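Local atomic coordinates of dTDP-glucose 4,6-dehydratase (Klebsiella pneumoniae, PDB entry 5U4Q), a protein that binds NAD in a Rossmann-type domain and probably converts dTDP-glucose to dTDP-4-keto-6-deoxyglucose with loss of water. Residues D224-V227 and E228-R232; Q306-Y309 and D310-G313. One frame throughout, in Å; residues are numbered along the deposited sequence.

Interaction 1 of 2, residues D224-V227 and E228-R232; sequences DDIV and EAVVR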
# COMPACT_ATOMS: atom_id res chain seq x y z
N ASP A 224 -13.96 -22.52 -12.41
CA ASP A 224 -13.98 -22.45 -13.88
C ASP A 224 -14.52 -21.12 -14.40
O ASP A 224 -14.07 -20.64 -15.45
CB ASP A 224 -14.76 -23.59 -14.51
CG ASP A 224 -14.08 -24.95 -14.38
OD1 ASP A 224 -13.00 -25.07 -13.80
OD2 ASP A 224 -14.68 -25.92 -14.89
N ASP A 225 -15.48 -20.54 -13.68
CA ASP A 225 -16.05 -19.24 -14.06
C ASP A 225 -14.99 -18.14 -13.87
O ASP A 225 -14.88 -17.26 -14.71
CB ASP A 225 -17.32 -18.97 -13.26
CG ASP A 225 -18.44 -19.89 -13.64
OD1 ASP A 225 -18.57 -20.18 -14.85
OD2 ASP A 225 -19.23 -20.23 -12.75
N ILE A 226 -14.22 -18.20 -12.78
CA ILE A 226 -13.12 -17.26 -12.59
C ILE A 226 -12.10 -17.39 -13.73
O ILE A 226 -11.65 -16.39 -14.29
CB ILE A 226 -12.40 -17.51 -11.23
CG1 ILE A 226 -13.34 -17.15 -10.05
CG2 ILE A 226 -11.06 -16.76 -11.14
CD1 ILE A 226 -13.74 -15.69 -9.94
N VAL A 227 -11.74 -18.61 -14.06
CA VAL A 227 -10.74 -18.86 -15.11
C VAL A 227 -11.19 -18.26 -16.44
O VAL A 227 -10.41 -17.59 -17.11
CB VAL A 227 -10.47 -20.36 -15.27
CG1 VAL A 227 -9.67 -20.65 -16.55
CG2 VAL A 227 -9.75 -20.91 -14.05
N GLU A 228 -12.44 -18.49 -16.82
CA GLU A 228 -12.95 -17.96 -18.08
C GLU A 228 -12.83 -16.43 -18.10
O GLU A 228 -12.37 -15.86 -19.09
CB GLU A 228 -14.40 -18.39 -18.30
CG GLU A 228 -14.98 -17.96 -19.64
CD GLU A 228 -14.25 -18.54 -20.83
OE1 GLU A 228 -13.73 -19.67 -20.73
OE2 GLU A 228 -14.22 -17.87 -21.89
N ALA A 229 -13.22 -15.79 -17.00
CA ALA A 229 -13.15 -14.32 -16.93
C ALA A 229 -11.71 -13.80 -17.01
O ALA A 229 -11.41 -12.83 -17.72
CB ALA A 229 -13.78 -13.83 -15.65
N VAL A 230 -10.83 -14.41 -16.24
CA VAL A 230 -9.45 -13.96 -16.22
C VAL A 230 -8.80 -14.12 -17.58
O VAL A 230 -8.06 -13.25 -18.02
CB VAL A 230 -8.65 -14.69 -15.12
CG1 VAL A 230 -7.17 -14.38 -15.18
CG2 VAL A 230 -9.22 -14.34 -13.76
N VAL A 231 -9.02 -15.26 -18.24
CA VAL A 231 -8.38 -15.48 -19.53
C VAL A 231 -8.92 -14.47 -20.56
O VAL A 231 -8.14 -13.95 -21.39
CB VAL A 231 -8.44 -16.97 -19.95
CG1 VAL A 231 -7.93 -17.14 -21.38
CG2 VAL A 231 -7.62 -17.82 -18.98
N ARG A 232 -10.21 -14.12 -20.49
CA ARG A 232 -10.78 -13.06 -21.37
C ARG A 232 -10.15 -11.69 -21.04
O ARG A 232 -9.77 -10.94 -21.95
CB ARG A 232 -12.30 -12.97 -21.28
CG ARG A 232 -13.01 -14.19 -21.85
CD ARG A 232 -14.50 -14.06 -21.85
NE ARG A 232 -15.11 -15.31 -22.34
CZ ARG A 232 -16.25 -15.40 -23.01
NH1 ARG A 232 -16.94 -14.31 -23.34
NH2 ARG A 232 -16.70 -16.59 -23.39

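Interaction 2 of 2, residues Q306-Y309 and D310-G313; sequences QPLY and DLVG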
# COMPACT_ATOMS: atom_id res chain seq x y z
N GLN A 306 -21.09 -5.31 -12.90
CA GLN A 306 -21.49 -4.81 -14.24
C GLN A 306 -20.30 -4.40 -15.13
O GLN A 306 -20.33 -4.65 -16.35
CB GLN A 306 -22.52 -3.64 -14.11
CG GLN A 306 -22.70 -2.71 -15.33
CD GLN A 306 -21.71 -1.53 -15.40
OE1 GLN A 306 -21.53 -0.80 -14.44
NE2 GLN A 306 -21.12 -1.32 -16.57
N PRO A 307 -19.27 -3.77 -14.55
CA PRO A 307 -18.21 -3.38 -15.45
C PRO A 307 -17.55 -4.59 -16.14
O PRO A 307 -17.25 -4.51 -17.34
CB PRO A 307 -17.27 -2.57 -14.56
CG PRO A 307 -18.17 -1.98 -13.53
CD PRO A 307 -19.19 -3.04 -13.26
N LEU A 308 -17.35 -5.70 -15.42
CA LEU A 308 -16.68 -6.86 -16.04
C LEU A 308 -17.63 -7.55 -17.03
O LEU A 308 -17.18 -8.08 -18.06
CB LEU A 308 -16.09 -7.81 -15.00
CG LEU A 308 -15.03 -8.84 -15.45
CD1 LEU A 308 -13.85 -8.16 -16.12
CD2 LEU A 308 -14.54 -9.66 -14.27
N TYR A 309 -18.94 -7.48 -16.76
CA TYR A 309 -19.95 -7.99 -17.71
C TYR A 309 -19.93 -7.18 -18.99
O TYR A 309 -19.96 -7.74 -20.07
CB TYR A 309 -21.38 -8.00 -17.13
CG TYR A 309 -22.42 -8.43 -18.15
CD1 TYR A 309 -22.61 -9.77 -18.46
CD2 TYR A 309 -23.19 -7.49 -18.85
CE1 TYR A 309 -23.53 -10.17 -19.42
CE2 TYR A 309 -24.11 -7.89 -19.82
CZ TYR A 309 -24.28 -9.24 -20.09
OH TYR A 309 -25.18 -9.66 -21.04
N ASP A 310 -19.92 -5.86 -18.90
CA ASP A 310 -19.86 -5.04 -20.10
C ASP A 310 -18.52 -5.25 -20.83
O ASP A 310 -18.46 -5.15 -22.05
CB ASP A 310 -20.07 -3.55 -19.78
CG ASP A 310 -21.46 -3.27 -19.20
OD1 ASP A 310 -22.36 -4.14 -19.30
OD2 ASP A 310 -21.66 -2.18 -18.63
N LEU A 311 -17.46 -5.62 -20.09
CA LEU A 311 -16.15 -5.76 -20.73
C LEU A 311 -15.91 -7.06 -21.49
O LEU A 311 -15.50 -7.01 -22.66
CB LEU A 311 -15.02 -5.59 -19.70
CG LEU A 311 -13.62 -5.36 -20.28
CD1 LEU A 311 -13.47 -3.93 -20.80
CD2 LEU A 311 -12.57 -5.63 -19.22
N VAL A 312 -16.06 -8.22 -20.82
CA VAL A 312 -15.73 -9.54 -21.43
C VAL A 312 -16.92 -10.37 -21.95
O VAL A 312 -16.72 -11.43 -22.53
CB VAL A 312 -14.86 -10.43 -20.49
CG1 VAL A 312 -13.53 -9.76 -20.16
CG2 VAL A 312 -15.62 -10.82 -19.22
N GLY A 313 -18.14 -9.89 -21.73
CA GLY A 313 -19.31 -10.59 -22.25
C GLY A 313 -19.45 -12.02 -21.74
O GLY A 313 -19.74 -12.94 -22.51

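Interaction 1 of 2, residues D224-V227 and E228-R232
Ile226 and Val230, one turn apart on helix 223-234, meet through their CG2 methyls at 4.0 Å. Ile226 directs CG2 anti to its backbone N, which leans the methyl forward along the helix, while Val230 turns its own CG2 back beside its N. Val227 and Val231 repeat the pattern more loosely, CG1 of Val227 lying 4.3 Å from CG2 of Val231. Beta-branched residues suit both places because one branch can meet the neighbouring turn while the side chain still packs against the surrounding fold. Beneath them runs the alpha-helical bonding, with Val230 N donating to Ile226 O at 2.9 Å, almost straight (167°). Small Ala229 fits where the helix presses on Ile263 of strand 258-263; Ile226 and Val230 pack there too and on strand 176-185. Val227 and Val231 meet helix 14-25, which Val230 also touches.

The polar flank carries an i to i+4 salt bridge. Arg232 NE donates to Glu228 OE2 at 2.7 Å; OE2 receives it on its anti lone pair and lies in the guanidinium plane, and NH2 adds a weak bond. Bending at chi2 (62°) swings the glutamate toward the arginine. Arg22 pairs with Glu228 OE1, and Asp225 turns off to accept from the backbone N atoms of Gln317 and Thr318. With an arginine at each oxygen, the Glu228 carboxylate is probably held ionised and restricted in rotation.

Interaction 2 of 2, residues Q306-Y309 and D310-G313
Leu308 makes the apolar contacts, one to each of two residues in the next turn. Its CD1 lies 4.2 Å from CD2 of Leu311, and its CG is 4.3 Å from CG2 of Val312. Leucine suits this inward-facing place because its branched end can meet both neighbours and still reach the sheet below.

Backbone hydrogen bonds tie the short helix together. Asp310 N donates to Gln306 O at 2.9 Å in a nearly straight bond, and Val312 N reaches Leu308 O at 3.0 Å. Between them the geometry slackens: Leu311 N is shared by Pro307 O and, weakly, Leu308 O. Proline is at home in the first turn of a helix, where its missing N-H costs no bond. At the other end Gly313 N reaches Tyr309 O at 3.3 Å, but approaches from above the carbonyl plane. Gly313 has left the helix with phi 59°, a backbone shape that a residue without CB adopts easily. Details at Val312 and Gly313 describe one of two modelled conformers and are less certain.

Polar and aromatic side chains lie on the exposed side. Tyr309 CG stands opposite the backbone N (chi1 176°), setting the ring beside its own carbonyl, next to Asp310. Asp310 OD1 sits at the ring's edge, near its plane, 3.5 Å from Tyr309 CD2, with ring and carboxylate planes 64° apart. Gln306 also stretches toward Asp310, but too closely in the model for their pairing to be trusted.

The underside rests on the core: Pro307, Leu308 and Leu311 touch Tyr261 of strand 258-263, Leu308 also reaches Ile263, and Leu308 and Val312 pack on Val233 of helix 223-234.

In the fold
Interactions 1 and 2 are successive along the chain, yet their centres lie only 12 Å apart. The bridge between them is Arg232, whose NH1 approaches Val312 O at 3.0 Å in the conformer given here, a probable hydrogen bond to the end of helix 306-312. The arginine thus joins the salt bridge of interaction 1 to the last turn of interaction 2. Both helices rest on Ile263 of strand 258-263. Interaction 1 is the nearer to the cofactor: the Ile226 side chain is about 8 Å from the bound NAD, against about 13 Å for that of Leu308.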